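Local coordinates for HAD family phosphatase (Pseudomonas syringae pv. tomato, PDB 2ODA), which is of undefined biochemical role but belongs to a Pseudomonas-specific subfamily of the haloacid dehalogenase superfamily, whose familiar members are phosphatases and related hydrolases, at residues F6-F11 and E106-I111; P90-M95 and L118-N123; W127-A132 and S181-I186. One frame throughout, in Å; residues are numbered along the deposited sequence.

Interaction 1: residues F6-F11 and E106-I111; sequences FPALLF and EGCVLI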
ATOM      1  N   PHE B   6      -4.710  14.771   5.728  1.00 14.17           N
ATOM      2  CA  PHE B   6      -3.767  13.976   4.937  1.00 13.03           C
ATOM      3  C   PHE B   6      -2.552  13.591   5.775  1.00 12.64           C
ATOM      4  O   PHE B   6      -1.876  14.463   6.337  1.00 13.90           O
ATOM      5  CB  PHE B   6      -3.339  14.753   3.671  1.00 12.75           C
ATOM      6  CG  PHE B   6      -4.487  15.142   2.800  1.00 11.80           C
ATOM      7  CD1 PHE B   6      -5.027  14.227   1.900  1.00 10.84           C
ATOM      8  CD2 PHE B   6      -5.050  16.420   2.881  1.00 11.72           C
ATOM      9  CE1 PHE B   6      -6.107  14.568   1.077  1.00 10.27           C
ATOM     10  CE2 PHE B   6      -6.143  16.762   2.086  1.00 10.17           C
ATOM     11  CZ  PHE B   6      -6.673  15.824   1.189  1.00 11.80           C
ATOM     12  N   PRO B   7      -2.271  12.282   5.886  1.00 12.42           N
ATOM     13  CA  PRO B   7      -1.116  11.869   6.693  1.00 11.23           C
ATOM     14  C   PRO B   7       0.259  12.087   6.042  1.00 10.81           C
ATOM     15  O   PRO B   7       1.237  12.280   6.761  1.00 10.24           O
ATOM     16  CB  PRO B   7      -1.362  10.385   6.949  1.00 11.95           C
ATOM     17  CG  PRO B   7      -2.307   9.934   5.901  1.00 12.53           C
ATOM     18  CD  PRO B   7      -3.023  11.135   5.343  1.00 11.85           C
ATOM     19  N   ALA B   8       0.330  12.079   4.713  1.00  9.04           N
ATOM     20  CA  ALA B   8       1.611  12.206   4.022  1.00  8.86           C
ATOM     21  C   ALA B   8       1.342  12.619   2.577  1.00  7.73           C
ATOM     22  O   ALA B   8       0.302  12.269   2.018  1.00  8.31           O
ATOM     23  CB  ALA B   8       2.375  10.886   4.051  1.00  8.32           C
ATOM     24  N   LEU B   9       2.295  13.343   1.999  1.00  6.96           N
ATOM     25  CA  LEU B   9       2.269  13.693   0.593  1.00  7.48           C
ATOM     26  C   LEU B   9       3.554  13.239  -0.083  1.00  6.99           C
ATOM     27  O   LEU B   9       4.670  13.454   0.430  1.00  7.68           O
ATOM     28  CB  LEU B   9       2.060  15.202   0.389  1.00  7.19           C
ATOM     29  CG  LEU B   9       0.820  15.881   0.991  1.00  8.31           C
ATOM     30  CD1 LEU B   9       0.881  17.392   0.757  1.00  9.67           C
ATOM     31  CD2 LEU B   9      -0.467  15.321   0.382  1.00  8.26           C
ATOM     32  N   LEU B  10       3.391  12.598  -1.237  1.00  6.15           N
ATOM     33  CA  LEU B  10       4.518  12.182  -2.084  1.00  5.24           C
ATOM     34  C   LEU B  10       4.550  13.052  -3.313  1.00  5.37           C
ATOM     35  O   LEU B  10       3.493  13.318  -3.887  1.00  5.49           O
ATOM     36  CB  LEU B  10       4.338  10.729  -2.511  1.00  4.01           C
ATOM     37  CG  LEU B  10       4.137   9.742  -1.353  1.00  5.64           C
ATOM     38  CD1 LEU B  10       4.010   8.322  -1.932  1.00  5.89           C
ATOM     39  CD2 LEU B  10       5.284   9.828  -0.317  1.00  3.14           C
ATOM     40  N   PHE B  11       5.749  13.480  -3.733  1.00  6.03           N
ATOM     41  CA  PHE B  11       5.894  14.321  -4.932  1.00  6.01           C
ATOM     42  C   PHE B  11       6.907  13.721  -5.882  1.00  6.28           C
ATOM     43  O   PHE B  11       7.978  13.299  -5.465  1.00  6.45           O
ATOM     44  CB  PHE B  11       6.452  15.706  -4.564  1.00  6.10           C
ATOM     45  CG  PHE B  11       5.523  16.560  -3.771  1.00  6.14           C
ATOM     46  CD1 PHE B  11       5.525  16.507  -2.376  1.00  7.65           C
ATOM     47  CD2 PHE B  11       4.686  17.468  -4.407  1.00  8.24           C
ATOM     48  CE1 PHE B  11       4.667  17.342  -1.629  1.00  9.24           C
ATOM     49  CE2 PHE B  11       3.839  18.314  -3.671  1.00  7.57           C
ATOM     50  CZ  PHE B  11       3.844  18.244  -2.281  1.00  7.50           C
ATOM     51  N   GLU B 106      -4.547   5.146   4.101  1.00  9.67           N
ATOM     52  CA  GLU B 106      -5.709   6.004   3.924  1.00 10.95           C
ATOM     53  C   GLU B 106      -5.335   7.493   3.978  1.00  9.47           C
ATOM     54  O   GLU B 106      -4.706   7.958   4.939  1.00  9.47           O
ATOM     55  CB  GLU B 106      -6.813   5.692   4.937  1.00 10.69           C
ATOM     56  CG  GLU B 106      -8.106   6.502   4.655  1.00 12.16           C
ATOM     57  CD  GLU B 106      -9.176   6.325   5.719  1.00 14.92           C
ATOM     58  OE1 GLU B 106      -9.020   5.442   6.575  1.00 21.84           O
ATOM     59  OE2 GLU B 106     -10.182   7.072   5.682  1.00 23.26           O
ATOM     60  N   GLY B 107      -5.720   8.211   2.926  1.00  9.29           N
ATOM     61  CA  GLY B 107      -5.513   9.654   2.827  1.00  7.83           C
ATOM     62  C   GLY B 107      -4.178  10.093   2.259  1.00  8.21           C
ATOM     63  O   GLY B 107      -3.961  11.299   2.059  1.00  8.30           O
ATOM     64  N   CYS B 108      -3.261   9.150   2.015  1.00  7.60           N
ATOM     65  CA  CYS B 108      -1.969   9.508   1.393  1.00  7.42           C
ATOM     66  C   CYS B 108      -2.158   9.923  -0.072  1.00  7.08           C
ATOM     67  O   CYS B 108      -2.998   9.360  -0.774  1.00  7.23           O
ATOM     68  CB  CYS B 108      -0.965   8.363   1.511  1.00  7.77           C
ATOM     69  SG  CYS B 108      -0.460   8.019   3.216  1.00  8.84           S
ATOM     70  N   VAL B 109      -1.376  10.908  -0.526  1.00  6.31           N
ATOM     71  CA  VAL B 109      -1.533  11.468  -1.878  1.00  6.29           C
ATOM     72  C   VAL B 109      -0.196  11.495  -2.617  1.00  6.00           C
ATOM     73  O   VAL B 109       0.845  11.734  -2.004  1.00  5.55           O
ATOM     74  CB  VAL B 109      -2.084  12.917  -1.837  1.00  5.60           C
ATOM     75  CG1 VAL B 109      -2.419  13.418  -3.251  1.00  5.68           C
ATOM     76  CG2 VAL B 109      -3.320  13.010  -0.932  1.00  6.59           C
ATOM     77  N   LEU B 110      -0.244  11.243  -3.933  1.00  5.68           N
ATOM     78  CA  LEU B 110       0.927  11.394  -4.790  1.00  5.34           C
ATOM     79  C   LEU B 110       0.613  12.508  -5.767  1.00  5.07           C
ATOM     80  O   LEU B 110      -0.442  12.506  -6.399  1.00  5.46           O
ATOM     81  CB  LEU B 110       1.225  10.099  -5.585  1.00  5.16           C
ATOM     82  CG  LEU B 110       2.211  10.277  -6.763  1.00  4.71           C
ATOM     83  CD1 LEU B 110       3.636  10.558  -6.272  1.00  2.87           C
ATOM     84  CD2 LEU B 110       2.215   9.024  -7.660  1.00  4.88           C
ATOM     85  N   ILE B 111       1.537  13.441  -5.894  1.00  5.20           N
ATOM     86  CA  ILE B 111       1.419  14.518  -6.865  1.00  5.79           C
ATOM     87  C   ILE B 111       2.544  14.334  -7.891  1.00  5.33           C
ATOM     88  O   ILE B 111       3.702  14.235  -7.502  1.00  4.55           O
ATOM     89  CB  ILE B 111       1.582  15.880  -6.164  1.00  4.82           C
ATOM     90  CG1 ILE B 111       0.491  16.049  -5.081  1.00  6.01           C
ATOM     91  CG2 ILE B 111       1.509  17.034  -7.179  1.00  6.05           C
ATOM     92  CD1 ILE B 111       0.990  15.861  -3.650  1.00  6.97           C
TER

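Interaction 2: residues P90-M95 and L118-N123; sequences PDACWM and LQSGLN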
ATOM      1  N   PRO B  90       4.065  -0.586  -7.679  1.00  8.43           N
ATOM      2  CA  PRO B  90       3.705   0.270  -6.524  1.00  8.39           C
ATOM      3  C   PRO B  90       4.872   0.566  -5.560  1.00  8.35           C
ATOM      4  O   PRO B  90       4.784   1.501  -4.734  1.00  7.94           O
ATOM      5  CB  PRO B  90       2.638  -0.568  -5.780  1.00  8.27           C
ATOM      6  CG  PRO B  90       2.930  -2.018  -6.222  1.00  9.38           C
ATOM      7  CD  PRO B  90       3.329  -1.865  -7.670  1.00  8.36           C
ATOM      8  N   ASP B  91       5.935  -0.238  -5.665  1.00  8.58           N
ATOM      9  CA  ASP B  91       7.098  -0.201  -4.754  1.00  9.41           C
ATOM     10  C   ASP B  91       7.638   1.202  -4.433  1.00  8.94           C
ATOM     11  O   ASP B  91       7.870   1.521  -3.277  1.00  8.08           O
ATOM     12  CB  ASP B  91       8.248  -1.029  -5.317  1.00  9.55           C
ATOM     13  CG  ASP B  91       7.878  -2.476  -5.536  1.00  9.37           C
ATOM     14  OD1 ASP B  91       6.766  -2.752  -6.035  1.00 10.42           O
ATOM     15  OD2 ASP B  91       8.719  -3.330  -5.202  1.00  9.17           O
ATOM     16  N   ALA B  92       7.866   2.023  -5.458  1.00  8.82           N
ATOM     17  CA  ALA B  92       8.395   3.358  -5.233  1.00  8.53           C
ATOM     18  C   ALA B  92       7.531   4.153  -4.230  1.00  8.52           C
ATOM     19  O   ALA B  92       8.054   4.871  -3.380  1.00  8.34           O
ATOM     20  CB  ALA B  92       8.508   4.100  -6.533  1.00  8.19           C
ATOM     21  N   CYS B  93       6.211   4.023  -4.336  1.00  8.57           N
ATOM     22  CA  CYS B  93       5.300   4.766  -3.452  1.00  8.00           C
ATOM     23  C   CYS B  93       5.214   4.160  -2.049  1.00  8.99           C
ATOM     24  O   CYS B  93       5.268   4.882  -1.038  1.00  8.16           O
ATOM     25  CB  CYS B  93       3.921   4.852  -4.086  1.00  7.80           C
ATOM     26  SG  CYS B  93       3.930   5.898  -5.583  1.00  7.88           S
ATOM     27  N   TRP B  94       5.104   2.836  -1.981  1.00  8.17           N
ATOM     28  CA  TRP B  94       5.111   2.186  -0.676  1.00  9.62           C
ATOM     29  C   TRP B  94       6.401   2.434   0.072  1.00 10.63           C
ATOM     30  O   TRP B  94       6.386   2.719   1.278  1.00 11.09           O
ATOM     31  CB  TRP B  94       4.873   0.693  -0.823  1.00  8.67           C
ATOM     32  CG  TRP B  94       3.470   0.361  -1.225  1.00  8.59           C
ATOM     33  CD1 TRP B  94       2.339   1.121  -1.034  1.00 10.35           C
ATOM     34  CD2 TRP B  94       3.041  -0.855  -1.837  1.00  7.98           C
ATOM     35  NE1 TRP B  94       1.229   0.441  -1.525  1.00  9.15           N
ATOM     36  CE2 TRP B  94       1.641  -0.769  -2.021  1.00  9.69           C
ATOM     37  CE3 TRP B  94       3.709  -2.001  -2.276  1.00  8.83           C
ATOM     38  CZ2 TRP B  94       0.891  -1.814  -2.604  1.00  8.75           C
ATOM     39  CZ3 TRP B  94       2.960  -3.043  -2.854  1.00  9.32           C
ATOM     40  CH2 TRP B  94       1.575  -2.927  -3.033  1.00  8.52           C
HETATM   41  N   MSE B  95       7.525   2.358  -0.639  1.00 11.02           N
HETATM   42  CA  MSE B  95       8.798   2.610   0.015  1.00 14.30           C
HETATM   43  C   MSE B  95       8.950   4.030   0.540  1.00 10.48           C
HETATM   44  O   MSE B  95       9.514   4.231   1.602  1.00 10.23           O
HETATM   45  CB  MSE B  95       9.961   2.183  -0.861  1.00 12.40           C
HETATM   46  CG  MSE B  95      10.190   0.717  -0.711  1.00 17.09           C
HETATM   47 SE   MSE B  95      11.452   0.098  -2.032  1.00 29.46          SE
HETATM   48  CE  MSE B  95      12.979   1.098  -1.438  1.00 22.21           C
ATOM     49  N   LEU B 118       2.566   8.415 -11.779  1.00  4.97           N
ATOM     50  CA  LEU B 118       1.148   8.415 -11.419  1.00  5.01           C
ATOM     51  C   LEU B 118       0.544   7.017 -11.425  1.00  5.42           C
ATOM     52  O   LEU B 118      -0.225   6.663 -10.528  1.00  6.05           O
ATOM     53  CB  LEU B 118       0.339   9.351 -12.324  1.00  4.89           C
ATOM     54  CG  LEU B 118       0.709  10.824 -12.087  1.00  4.58           C
ATOM     55  CD1 LEU B 118       0.257  11.657 -13.284  1.00  5.96           C
ATOM     56  CD2 LEU B 118       0.098  11.317 -10.758  1.00  3.25           C
ATOM     57  N   GLN B 119       0.871   6.228 -12.439  1.00  6.18           N
ATOM     58  CA  GLN B 119       0.441   4.824 -12.487  1.00  6.19           C
ATOM     59  C   GLN B 119       0.941   4.018 -11.278  1.00  5.61           C
ATOM     60  O   GLN B 119       0.209   3.183 -10.733  1.00  5.77           O
ATOM     61  CB  GLN B 119       0.888   4.169 -13.799  1.00  6.06           C
ATOM     62  CG  GLN B 119       0.249   2.759 -14.037  1.00  7.20           C
ATOM     63  CD  GLN B 119      -1.261   2.830 -14.187  1.00  9.32           C
ATOM     64  OE1 GLN B 119      -1.766   3.384 -15.151  1.00 11.14           O
ATOM     65  NE2 GLN B 119      -1.987   2.286 -13.227  1.00  9.25           N
ATOM     66  N   SER B 120       2.193   4.246 -10.879  1.00  5.31           N
ATOM     67  CA  SER B 120       2.717   3.622  -9.652  1.00  5.95           C
ATOM     68  C   SER B 120       1.825   4.002  -8.453  1.00  5.93           C
ATOM     69  O   SER B 120       1.477   3.151  -7.643  1.00  5.35           O
ATOM     70  CB  SER B 120       4.184   4.037  -9.418  1.00  6.44           C
ATOM     71  OG  SER B 120       4.639   3.626  -8.134  1.00  6.53           O
ATOM     72  N   GLY B 121       1.462   5.282  -8.343  1.00  5.86           N
ATOM     73  CA  GLY B 121       0.650   5.743  -7.216  1.00  5.52           C
ATOM     74  C   GLY B 121      -0.736   5.118  -7.226  1.00  5.77           C
ATOM     75  O   GLY B 121      -1.250   4.720  -6.171  1.00  6.60           O
ATOM     76  N   LEU B 122      -1.355   5.041  -8.408  1.00  5.13           N
ATOM     77  CA  LEU B 122      -2.663   4.391  -8.541  1.00  6.20           C
ATOM     78  C   LEU B 122      -2.541   2.917  -8.164  1.00  5.54           C
ATOM     79  O   LEU B 122      -3.362   2.381  -7.432  1.00  6.80           O
ATOM     80  CB  LEU B 122      -3.205   4.522  -9.993  1.00  5.16           C
ATOM     81  CG  LEU B 122      -3.578   5.946 -10.441  1.00  7.14           C
ATOM     82  CD1 LEU B 122      -3.948   5.991 -11.942  1.00  9.82           C
ATOM     83  CD2 LEU B 122      -4.748   6.489  -9.595  1.00  7.60           C
ATOM     84  N   ASN B 123      -1.514   2.259  -8.679  1.00  6.01           N
ATOM     85  CA  ASN B 123      -1.265   0.839  -8.342  1.00  6.16           C
ATOM     86  C   ASN B 123      -1.019   0.618  -6.856  1.00  6.55           C
ATOM     87  O   ASN B 123      -1.403  -0.433  -6.285  1.00  6.98           O
ATOM     88  CB  ASN B 123      -0.084   0.302  -9.153  1.00  5.94           C
ATOM     89  CG  ASN B 123      -0.431   0.103 -10.641  1.00  7.47           C
ATOM     90  OD1 ASN B 123      -1.600   0.086 -11.001  1.00  7.11           O
ATOM     91  ND2 ASN B 123       0.593  -0.023 -11.501  1.00  8.68           N
TER

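Interaction 3: residues W127-A132 and S181-I186; sequences WTIGLA and SCLADI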
ATOM      1  N   TRP B 127      -4.348   8.243  -3.446  1.00  5.74           N
ATOM      2  CA  TRP B 127      -4.952   9.368  -4.150  1.00  5.81           C
ATOM      3  C   TRP B 127      -3.873   9.953  -5.057  1.00  5.20           C
ATOM      4  O   TRP B 127      -2.684   9.943  -4.718  1.00  5.51           O
ATOM      5  CB  TRP B 127      -5.420  10.453  -3.164  1.00  5.74           C
ATOM      6  CG  TRP B 127      -6.696  10.088  -2.429  1.00  5.18           C
ATOM      7  CD1 TRP B 127      -6.807   9.529  -1.179  1.00  7.73           C
ATOM      8  CD2 TRP B 127      -8.024  10.274  -2.909  1.00  4.49           C
ATOM      9  NE1 TRP B 127      -8.145   9.355  -0.851  1.00  6.19           N
ATOM     10  CE2 TRP B 127      -8.910   9.797  -1.903  1.00  7.33           C
ATOM     11  CE3 TRP B 127      -8.560  10.784  -4.102  1.00  5.54           C
ATOM     12  CZ2 TRP B 127     -10.305   9.810  -2.062  1.00  7.25           C
ATOM     13  CZ3 TRP B 127      -9.950  10.808  -4.260  1.00  6.80           C
ATOM     14  CH2 TRP B 127     -10.806  10.326  -3.234  1.00  6.89           C
ATOM     15  N   THR B 128      -4.290  10.472  -6.209  1.00  5.59           N
ATOM     16  CA  THR B 128      -3.338  11.083  -7.165  1.00  5.31           C
ATOM     17  C   THR B 128      -3.772  12.461  -7.647  1.00  5.19           C
ATOM     18  O   THR B 128      -4.945  12.687  -7.915  1.00  5.71           O
ATOM     19  CB  THR B 128      -3.084  10.180  -8.419  1.00  5.45           C
ATOM     20  OG1 THR B 128      -4.316   9.928  -9.102  1.00  4.65           O
ATOM     21  CG2 THR B 128      -2.495   8.840  -8.008  1.00  5.22           C
ATOM     22  N   ILE B 129      -2.807  13.371  -7.754  1.00  4.90           N
ATOM     23  CA  ILE B 129      -3.023  14.692  -8.323  1.00  5.29           C
ATOM     24  C   ILE B 129      -2.045  14.798  -9.483  1.00  5.47           C
ATOM     25  O   ILE B 129      -0.849  14.572  -9.299  1.00  6.35           O
ATOM     26  CB  ILE B 129      -2.752  15.841  -7.291  1.00  4.47           C
ATOM     27  CG1 ILE B 129      -3.750  15.729  -6.122  1.00  6.12           C
ATOM     28  CG2 ILE B 129      -2.752  17.255  -8.001  1.00  4.62           C
ATOM     29  CD1 ILE B 129      -3.426  16.608  -4.849  1.00  6.10           C
ATOM     30  N   GLY B 130      -2.572  15.102 -10.664  1.00  5.85           N
ATOM     31  CA  GLY B 130      -1.781  15.290 -11.867  1.00  5.49           C
ATOM     32  C   GLY B 130      -1.513  16.761 -12.128  1.00  5.71           C
ATOM     33  O   GLY B 130      -2.308  17.635 -11.749  1.00  5.38           O
ATOM     34  N   LEU B 131      -0.377  17.032 -12.764  1.00  6.12           N
ATOM     35  CA  LEU B 131       0.055  18.393 -13.057  1.00  6.70           C
ATOM     36  C   LEU B 131       0.048  18.652 -14.564  1.00  6.98           C
ATOM     37  O   LEU B 131       0.694  17.942 -15.322  1.00  6.86           O
ATOM     38  CB  LEU B 131       1.451  18.660 -12.442  1.00  6.79           C
ATOM     39  CG  LEU B 131       1.555  18.681 -10.903  1.00  6.95           C
ATOM     40  CD1 LEU B 131       3.008  18.885 -10.431  1.00  7.08           C
ATOM     41  CD2 LEU B 131       0.657  19.754 -10.280  1.00  7.13           C
ATOM     42  N   ALA B 132      -0.680  19.687 -14.987  1.00  6.75           N
ATOM     43  CA  ALA B 132      -0.988  19.858 -16.423  1.00  7.36           C
ATOM     44  C   ALA B 132       0.048  20.652 -17.240  1.00  7.16           C
ATOM     45  O   ALA B 132      -0.030  20.689 -18.467  1.00  8.26           O
ATOM     46  CB  ALA B 132      -2.354  20.482 -16.576  1.00  7.12           C
ATOM     47  N   SER B 181      -5.943  24.156  -2.531  1.00  8.80           N
ATOM     48  CA  SER B 181      -7.348  24.052  -2.918  1.00  8.76           C
ATOM     49  C   SER B 181      -7.695  22.672  -3.468  1.00  8.23           C
ATOM     50  O   SER B 181      -8.784  22.162  -3.233  1.00  6.82           O
ATOM     51  CB  SER B 181      -7.664  25.081  -3.996  1.00  9.25           C
ATOM     52  OG  SER B 181      -7.680  26.355  -3.414  1.00 13.05           O
ATOM     53  N   CYS B 182      -6.761  22.079  -4.203  1.00  7.45           N
ATOM     54  CA  CYS B 182      -6.979  20.740  -4.757  1.00  7.80           C
ATOM     55  C   CYS B 182      -7.135  19.705  -3.637  1.00  7.51           C
ATOM     56  O   CYS B 182      -8.093  18.892  -3.641  1.00  7.77           O
ATOM     57  CB  CYS B 182      -5.794  20.380  -5.672  1.00  7.62           C
ATOM     58  SG  CYS B 182      -5.887  18.775  -6.408  1.00  8.37           S
ATOM     59  N   LEU B 183      -6.212  19.760  -2.672  1.00  7.22           N
ATOM     60  CA  LEU B 183      -6.264  18.896  -1.480  1.00  7.40           C
ATOM     61  C   LEU B 183      -7.536  19.109  -0.688  1.00  7.56           C
ATOM     62  O   LEU B 183      -8.143  18.138  -0.253  1.00  7.72           O
ATOM     63  CB  LEU B 183      -5.038  19.086  -0.580  1.00  7.60           C
ATOM     64  CG  LEU B 183      -3.693  18.573  -1.127  1.00  7.46           C
ATOM     65  CD1 LEU B 183      -2.532  19.124  -0.299  1.00 10.41           C
ATOM     66  CD2 LEU B 183      -3.662  17.049  -1.133  1.00  8.62           C
ATOM     67  N   ALA B 184      -7.950  20.366  -0.509  1.00  7.90           N
ATOM     68  CA  ALA B 184      -9.191  20.652   0.241  1.00  8.41           C
ATOM     69  C   ALA B 184     -10.400  19.994  -0.425  1.00  8.70           C
ATOM     70  O   ALA B 184     -11.286  19.460   0.260  1.00  8.61           O
ATOM     71  CB  ALA B 184      -9.403  22.180   0.415  1.00  8.48           C
ATOM     72  N   ASP B 185     -10.431  20.001  -1.761  1.00  8.04           N
ATOM     73  CA  ASP B 185     -11.557  19.378  -2.472  1.00  8.06           C
ATOM     74  C   ASP B 185     -11.507  17.844  -2.388  1.00  7.94           C
ATOM     75  O   ASP B 185     -12.549  17.193  -2.292  1.00  8.28           O
ATOM     76  CB  ASP B 185     -11.651  19.881  -3.921  1.00  7.96           C
ATOM     77  CG  ASP B 185     -13.076  19.900  -4.428  1.00 11.50           C
ATOM     78  OD1 ASP B 185     -13.949  20.481  -3.725  1.00 12.36           O
ATOM     79  OD2 ASP B 185     -13.328  19.284  -5.483  1.00 11.63           O
ATOM     80  N   ILE B 186     -10.307  17.258  -2.399  1.00  7.03           N
ATOM     81  CA  ILE B 186     -10.184  15.808  -2.150  1.00  6.91           C
ATOM     82  C   ILE B 186     -10.647  15.450  -0.725  1.00  6.86           C
ATOM     83  O   ILE B 186     -11.311  14.414  -0.505  1.00  6.89           O
ATOM     84  CB  ILE B 186      -8.771  15.290  -2.470  1.00  6.81           C
ATOM     85  CG1 ILE B 186      -8.583  15.257  -4.011  1.00  7.07           C
ATOM     86  CG2 ILE B 186      -8.535  13.890  -1.836  1.00  7.60           C
ATOM     87  CD1 ILE B 186      -7.090  15.059  -4.487  1.00  6.41           C
TER

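Interaction 1: residues F6-F11 and E106-I111
Ile111 lays its terminal methyl over one face of the Phe11 ring, with CD1 4.0 Å from the ring centroid and 22° off the normal, a CH-pi contact displaced toward the rim. With CG1 beside the backbone N (chi1 -60°), an unusual chi2 of 104° brings CD1 to that ring. Farther back, Leu9 runs alongside Val109 on the same side of the sheet, and Leu9 CD2 meets Val109 CB at 3.6 Å. The opposite side belongs to Leu10 and Leu110, where Leu10 CB and Leu110 CD1 are 3.8 Å apart.

Between these layers the backbones pair in parallel. Leu10 N donates to Val109 O at 2.8 Å, and Leu10 O in turn accepts from Ile111 N, also at 2.8 Å; a weak bond from Val109 N to Ala8 O starts the series.

Before the strands proper, the Phe6 ring turns its edge to the Gly107 carbonyl, Phe6 CD1 lying 3.1 Å from Gly107 O and near the ring plane. This carbonyl is buried without a hydrogen-bond partner; the ring edge and Pro7 CD are what pack against it from the other segment. Helix 179-191 covers Phe6 and Ile111, while helix 91-99 packs on Leu10. Two adjoining parallel strands with helices on both faces are typical of the Rossmann-like core of haloacid dehalogenase enzymes.

Interaction 2: residues P90-M95 and L118-N123
Ser120 OG sits 3.5 Å from Cys93 SG and also touches Ala92 CB, while its hydrogen bond goes to the backbone carbonyl of Gln89, just ahead of the other segment. The hydroxyl is turned anti to the backbone N (chi1 170°), a torsion that swings it off its own helix toward the start of residues 90-95. Cys93 SG, for its part, comes to 3.7 Å from Gly121 CA, so at this point the sulfur packs on the helix backbone.

The short helical segments 91-95 and 118-123 approach to 8.3 Å between axes and are inclined at 67°. They belong to the two helices that precede and follow strand 109-112, and both lie on the Leu110 side of the sheet, a neighbour relationship expected of an alpha/beta Rossmann-like fold.

Pro90 closes the end of the interface. Its CB lies 4.0 Å from Asn123 C, and the same CB also stands 3.6 Å above the ring plane of Trp94, toward the rim. Asn123 uses both ends of its amide: ND2 bonds to the Pro88 carbonyl, and OD1 accepts from Gln119 NE2 at 3.2 Å. That intrahelical bond is bent, at 145°, and the donor stands above the carbonyl plane of Asn123. Trp94 NE1 bonds to Ala124 O. The Trp94 ring stacks on Trp94 of the second subunit, and the Asn123 backbone hydrogen-bonds to that subunit, so the contact borders the dimer interface directly.

Interaction 3: residues W127-A132 and S181-I186
Trp127 opens the strand with its CB pointing toward the helix, and Ile186 CG2 lies over one face of the indole's six-membered ring. The methyl lies 3.9 Å from that ring's centroid and 16° off its normal, a CH-pi contact; its nearest ring atoms are at the fusion side, with Trp127 CD2 3.8 Å from Ile186 CG2. Trp127 and Ile186 point in opposing directions as they pass, and it is the branch methyl CG2 of Ile186 that touches the ring. The same indole also meets the ring of His170 obliquely.

Thr128 faces the other side of the sheet, and the next residue to meet the helix is Ile129, which reaches three helical side chains. Cys182 holds its sulfur anti to the backbone N (chi1 179°), bringing SG against both branches of Ile129, nearest to CD1: the distance from Cys182 SG to Ile129 CD1 is 3.6 Å. Leu183 crosses this isoleucine at about a right angle, and Leu183 CD2 comes within 3.7 Å of Ile129 CD1. From farther along the helix Ile186 contributes a second methyl, with Ile186 CD1 3.8 Å from Ile129 CG1.

The contact is wholly apolar and contains no hydrogen bond between the segments. Ile186 bridges its two halves, one methyl serving Trp127 and the other Ile129. The strand 127-131 and helix segment 181-186 run roughly antiparallel, at 149°, with axes 10.5 Å apart: the geometry of a helix layered on a parallel sheet in the alpha/beta Rossmann-like fold, here supplied by the C-terminal helix.

In the fold
The three contacts illustrate how one parallel sheet organises a three-layer domain. Interaction 1 forms the middle of the sheet, interaction 2 lies on one of its faces and interaction 3 joins a strand of the sheet to the helix on the other face; interactions 2 and 3 are the farthest apart, about 16 Å between centres. Leu110 ties them together: its CD2 lies 3.7 Å from Gly121 CA in interaction 2, while Leu110 O and Ile129 N, 2.9 Å apart, probably hydrogen-bond toward interaction 3. In haloacid dehalogenase relatives the active site lies at the C-terminal ends of the parallel strands; by analogy a site here would probably sit beyond Phe11 and Ile111, though no ligand marks it.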